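Local coordinates for protein putative enoyl-CoA hydratase (Streptomyces avermitilis, PDB 3GKB) that probably acts on acyl-CoA thioesters as a crotonase-fold enoyl-CoA hydratase or isomerase, though its own substrate and reaction are not established, at residues F66-D71 with A265-L270. Residues are numbered along the deposited sequence; the frame is centred on the assembly and turned at random.
Sequences FLAHVD and AGERDL
A buried His-carboxylate hydrogen bond, between His69 and Glu267, fastens the loop that follows strand 55-60 of this crotonase-like fold to the short helix 264-268 near the C-terminus. His69 NE2 donates to Glu267 OE2 over 2.6 Å, nearly straight at 161°, and the acceptor lies close to the imidazole plane. NE2 comes to the syn side of OE2 but somewhat out of the carboxylate plane, with ring and carboxylate planes turned 40° apart. The bend at chi2 (-76°) in Glu267 sets OE1 beside the loop, 3.7 Å from Ala68 CB; a water gives one hydrogen bond to OE1 and another to Ala68 O. Beside this polar link, Leu270 CD2 packs 3.5 Å from His69 CD2. The far ring nitrogen, ND1, donates to Val70 O at 2.8 Å, so the imidazole is anchored through both nitrogens and its rotation is fixed. A leucine in place of His69 would probably leave the buried Glu267 carboxylate without its loop donor and Val70 O without its side-chain partner. Glu267 OE2 also accepts from the backbone N of Gln262. Two N-H donors on OE2 and a water on OE1 would be expected to stabilise a buried, ionised carboxylate.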
loop_
_atom_site.group_PDB
_atom_site.type_symbol
_atom_site.label_atom_id
_atom_site.label_comp_id
_atom_site.label_asym_id
_atom_site.label_seq_id
_atom_site.Cartn_x
_atom_site.Cartn_y
_atom_site.Cartn_z
ATOM N N PHE B 66 21.176 -13.844 -4.956
ATOM C CA PHE B 66 21.279 -12.590 -5.699
ATOM C C PHE B 66 22.399 -11.775 -5.065
ATOM O O PHE B 66 23.439 -11.531 -5.700
ATOM C CB PHE B 66 19.940 -11.849 -5.672
ATOM C CG PHE B 66 19.967 -10.524 -6.348
ATOM C CD1 PHE B 66 19.817 -10.425 -7.731
ATOM C CD2 PHE B 66 20.181 -9.363 -5.621
ATOM C CE1 PHE B 66 19.856 -9.197 -8.340
ATOM C CE2 PHE B 66 20.233 -8.127 -6.250
ATOM C CZ PHE B 66 20.075 -8.052 -7.603
ATOM N N LEU B 67 22.199 -11.414 -3.788
ATOM C CA LEU B 67 23.218 -10.795 -2.932
ATOM C C LEU B 67 22.956 -11.284 -1.517
ATOM O O LEU B 67 21.890 -11.087 -1.005
ATOM C CB LEU B 67 23.163 -9.281 -2.957
ATOM C CG LEU B 67 23.664 -8.576 -4.225
ATOM C CD1 LEU B 67 23.307 -7.050 -4.150
ATOM C CD2 LEU B 67 25.182 -8.822 -4.474
ATOM N N ALA B 68 23.918 -11.973 -0.935
ATOM C CA ALA B 68 23.701 -12.676 0.328
ATOM C C ALA B 68 23.323 -11.727 1.456
ATOM O O ALA B 68 22.369 -11.975 2.176
ATOM C CB ALA B 68 24.935 -13.447 0.700
ATOM N N HIS B 69 24.111 -10.658 1.577
ATOM C CA HIS B 69 24.093 -9.646 2.642
ATOM C C HIS B 69 25.470 -8.976 2.626
ATOM O O HIS B 69 26.334 -9.367 1.852
ATOM C CB HIS B 69 23.763 -10.228 4.042
ATOM C CG HIS B 69 24.639 -11.367 4.452
ATOM N ND1 HIS B 69 25.953 -11.192 4.839
ATOM C CD2 HIS B 69 24.408 -12.703 4.483
ATOM C CE1 HIS B 69 26.483 -12.370 5.122
ATOM N NE2 HIS B 69 25.575 -13.307 4.891
ATOM N N VAL B 70 25.656 -7.969 3.470
ATOM C CA VAL B 70 26.947 -7.306 3.588
ATOM C C VAL B 70 27.955 -8.231 4.271
ATOM O O VAL B 70 27.624 -8.964 5.194
ATOM C CB VAL B 70 26.798 -5.968 4.354
ATOM C CG1 VAL B 70 28.165 -5.368 4.680
ATOM C CG2 VAL B 70 25.965 -4.975 3.514
ATOM N N ASP B 71 29.180 -8.176 3.789
ATOM C CA ASP B 71 30.279 -8.978 4.293
ATOM C C ASP B 71 30.389 -8.801 5.804
ATOM O O ASP B 71 30.544 -7.698 6.327
ATOM C CB ASP B 71 31.561 -8.541 3.583
ATOM C CG ASP B 71 32.801 -9.302 4.061
ATOM O OD1 ASP B 71 32.651 -10.314 4.800
ATOM O OD2 ASP B 71 33.918 -8.840 3.695
ATOM N N ALA B 265 26.197 -23.561 2.188
ATOM C CA ALA B 265 25.320 -24.342 3.166
ATOM C C ALA B 265 24.795 -23.484 4.329
ATOM O O ALA B 265 23.637 -23.630 4.757
ATOM C CB ALA B 265 26.050 -25.568 3.681
ATOM N N GLY B 266 25.651 -22.603 4.836
ATOM C CA GLY B 266 25.318 -21.716 5.940
ATOM C C GLY B 266 24.310 -20.664 5.538
ATOM O O GLY B 266 23.401 -20.327 6.298
ATOM N N GLU B 267 24.441 -20.140 4.324
ATOM C CA GLU B 267 23.509 -19.109 3.856
ATOM C C GLU B 267 22.143 -19.639 3.433
ATOM O O GLU B 267 21.167 -18.896 3.418
ATOM C CB GLU B 267 24.115 -18.337 2.692
ATOM C CG GLU B 267 25.351 -17.528 3.050
ATOM C CD GLU B 267 25.038 -16.241 3.813
ATOM O OE1 GLU B 267 23.992 -15.608 3.567
ATOM O OE2 GLU B 267 25.852 -15.851 4.656
ATOM N N ARG B 268 22.041 -20.917 3.095
ATOM C CA ARG B 268 20.795 -21.438 2.560
ATOM C C ARG B 268 19.618 -21.183 3.536
ATOM O O ARG B 268 18.573 -20.667 3.134
ATOM C CB ARG B 268 20.913 -22.931 2.235
ATOM C CG ARG B 268 19.622 -23.531 1.611
ATOM C CD ARG B 268 19.903 -24.867 0.878
ATOM N NE ARG B 268 21.005 -24.697 -0.070
ATOM C CZ ARG B 268 22.142 -25.395 -0.084
ATOM N NH1 ARG B 268 22.369 -26.401 0.760
ATOM N NH2 ARG B 268 23.067 -25.104 -0.988
ATOM N N ASP B 269 19.837 -21.511 4.816
ATOM C CA ASP B 269 18.896 -21.199 5.887
ATOM C C ASP B 269 19.609 -20.335 6.915
ATOM O O ASP B 269 19.778 -20.722 8.078
ATOM C CB ASP B 269 18.349 -22.500 6.543
ATOM C CG ASP B 269 17.306 -22.240 7.663
ATOM O OD1 ASP B 269 16.754 -21.107 7.789
ATOM O OD2 ASP B 269 17.027 -23.208 8.427
ATOM N N LEU B 270 20.018 -19.142 6.492
ATOM C CA LEU B 270 20.740 -18.248 7.395
ATOM C C LEU B 270 19.920 -17.914 8.644
ATOM O O LEU B 270 20.495 -17.691 9.726
ATOM C CB LEU B 270 21.212 -16.977 6.660
ATOM C CG LEU B 270 22.137 -16.017 7.395
ATOM C CD1 LEU B 270 23.465 -16.725 7.790
ATOM C CD2 LEU B 270 22.402 -14.766 6.549
HETATM O O HOH W 1 21.764 -14.714 2.319
#